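Local coordinates for protein lovastatin nonaketide synthase, polyketide synthase component (Aspergillus terreus, PDB 7CPX) that builds the dihydromonacolin L nonaketide of lovastatin from nine malonyl-CoA units, as a homodimeric, iterative polyketide synthase working with its partner lovC, at residues 1698-1703 / 1732-1737. The protein carries 2 engineered substitutions. Sequence-based numbering, arbitrary orientation.
Sequences DEELFA and VQHPHQ
E1700 reaches across to the start of helix 1735-1750, where its OE2 takes two hydrogen bonds. Both segments follow neighbouring parallel strands, 1689-1693 and 1720-1728, in what looks like a Rossmann-like alpha/beta domain, each leading into the next helix. One donor is the amide of Q1737, with NE2 3.1 Å from E1700 OE2; it comes to the anti side of the carboxylate, 24° out of its plane, the two flat groups being nearly coplanar. The other is ND1 of H1734, the N-cap residue, also 3.1 Å from E1700 OE2 but poorly aligned at 133°, a weak bond. The E1700 chain bends at chi2 (77°), which carries the carboxylate over toward H1734 and Q1737. Nearer the backbone of E1700 the contact is aliphatic: CB of E1700 lies 3.6 Å from CB of H1736, and its CG rests on CG of Q1737. Q1737 itself runs extended beyond CG, its NE2 lying above one face of the H1734 ring, offset toward the rim, while OE1 accepts a weak bond from N of E1728, at the end of the neighbouring strand.

The H1736 ring extends the contact to A1703, whose CB is 3.7 Å from H1736 CD2, and the same ring meets Y2313 of helix 2305-2323 edge-to-face. F1702 touches through its CB, 3.9 Å from H1736 O, and its ring then leads away toward M1743, M2259 and L2263, so helix 2256-2276 of the ketoreductase region also packs here. At the edge of the imidazole, in its plane, lies the carbonyl O of F1702, 3.9 Å from H1736 CD2.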
# COMPACT_ATOMS: atom_id res chain seq x y z
N ASP A 1698 -27.63 -81.09 20.65
CA ASP A 1698 -28.44 -81.91 19.77
C ASP A 1698 -28.71 -81.12 18.49
O ASP A 1698 -28.06 -80.11 18.20
CB ASP A 1698 -29.73 -82.33 20.47
CG ASP A 1698 -29.48 -82.98 21.82
OD1 ASP A 1698 -28.40 -83.58 21.99
OD2 ASP A 1698 -30.36 -82.88 22.70
N GLU A 1699 -29.68 -81.58 17.69
CA GLU A 1699 -30.08 -80.85 16.51
C GLU A 1699 -30.38 -79.40 16.86
O GLU A 1699 -31.16 -79.12 17.78
CB GLU A 1699 -31.31 -81.50 15.87
N GLU A 1700 -29.76 -78.48 16.13
CA GLU A 1700 -29.87 -77.06 16.45
C GLU A 1700 -31.25 -76.53 16.08
O GLU A 1700 -31.95 -77.06 15.21
CB GLU A 1700 -28.79 -76.26 15.73
CG GLU A 1700 -27.37 -76.60 16.14
CD GLU A 1700 -26.87 -77.89 15.53
OE1 GLU A 1700 -27.67 -78.58 14.87
OE2 GLU A 1700 -25.68 -78.21 15.72
N LEU A 1701 -31.64 -75.44 16.75
CA LEU A 1701 -32.91 -74.79 16.42
C LEU A 1701 -32.89 -74.25 15.00
O LEU A 1701 -33.86 -74.40 14.25
CB LEU A 1701 -33.19 -73.66 17.41
CG LEU A 1701 -32.89 -73.91 18.89
CD1 LEU A 1701 -33.39 -72.75 19.73
CD2 LEU A 1701 -33.48 -75.23 19.37
N PHE A 1702 -31.78 -73.62 14.61
CA PHE A 1702 -31.69 -72.95 13.33
C PHE A 1702 -31.44 -73.90 12.17
O PHE A 1702 -31.44 -73.47 11.02
CB PHE A 1702 -30.60 -71.88 13.39
CG PHE A 1702 -31.03 -70.64 14.11
CD1 PHE A 1702 -31.24 -70.65 15.48
CD2 PHE A 1702 -31.25 -69.47 13.42
CE1 PHE A 1702 -31.65 -69.52 16.14
CE2 PHE A 1702 -31.67 -68.33 14.07
CZ PHE A 1702 -31.87 -68.35 15.44
N ALA A 1703 -31.22 -75.19 12.45
CA ALA A 1703 -31.23 -76.20 11.41
C ALA A 1703 -32.62 -76.79 11.18
O ALA A 1703 -32.84 -77.42 10.14
CB ALA A 1703 -30.26 -77.33 11.76
N VAL A 1732 -16.88 -72.35 15.84
CA VAL A 1732 -15.83 -72.94 15.02
C VAL A 1732 -16.27 -74.20 14.29
O VAL A 1732 -15.60 -74.61 13.33
CB VAL A 1732 -14.59 -73.25 15.88
CG1 VAL A 1732 -13.38 -73.49 14.98
CG2 VAL A 1732 -14.33 -72.12 16.86
N GLN A 1733 -17.36 -74.85 14.72
CA GLN A 1733 -17.79 -76.10 14.11
C GLN A 1733 -19.27 -76.19 13.80
O GLN A 1733 -19.65 -76.97 12.92
CB GLN A 1733 -17.41 -77.29 15.01
CG GLN A 1733 -15.93 -77.38 15.34
CD GLN A 1733 -15.07 -77.62 14.11
OE1 GLN A 1733 -15.59 -77.90 13.03
NE2 GLN A 1733 -13.76 -77.50 14.27
N HIS A 1734 -20.13 -75.43 14.48
CA HIS A 1734 -21.58 -75.53 14.32
C HIS A 1734 -22.16 -74.13 14.16
O HIS A 1734 -22.63 -73.52 15.14
CB HIS A 1734 -22.21 -76.27 15.50
CG HIS A 1734 -21.82 -77.71 15.59
ND1 HIS A 1734 -22.64 -78.73 15.16
CD2 HIS A 1734 -20.69 -78.30 16.04
CE1 HIS A 1734 -22.03 -79.89 15.35
NE2 HIS A 1734 -20.84 -79.65 15.89
N PRO A 1735 -22.16 -73.59 12.95
CA PRO A 1735 -22.71 -72.24 12.74
C PRO A 1735 -24.17 -72.10 13.13
O PRO A 1735 -24.60 -70.99 13.46
CB PRO A 1735 -22.49 -72.00 11.24
CG PRO A 1735 -21.35 -72.87 10.88
CD PRO A 1735 -21.49 -74.10 11.74
N HIS A 1736 -24.96 -73.18 13.08
CA HIS A 1736 -26.35 -73.09 13.52
C HIS A 1736 -26.42 -72.79 15.01
O HIS A 1736 -27.25 -71.99 15.46
CB HIS A 1736 -27.08 -74.40 13.20
CG HIS A 1736 -26.91 -74.85 11.78
ND1 HIS A 1736 -25.74 -75.40 11.31
CD2 HIS A 1736 -27.77 -74.84 10.73
CE1 HIS A 1736 -25.88 -75.70 10.03
NE2 HIS A 1736 -27.10 -75.37 9.66
N GLN A 1737 -25.56 -73.44 15.80
CA GLN A 1737 -25.47 -73.12 17.21
C GLN A 1737 -25.10 -71.66 17.41
O GLN A 1737 -25.58 -71.01 18.35
CB GLN A 1737 -24.45 -74.03 17.89
CG GLN A 1737 -24.75 -75.51 17.74
CD GLN A 1737 -23.68 -76.39 18.37
OE1 GLN A 1737 -22.77 -75.90 19.04
NE2 GLN A 1737 -23.78 -77.69 18.15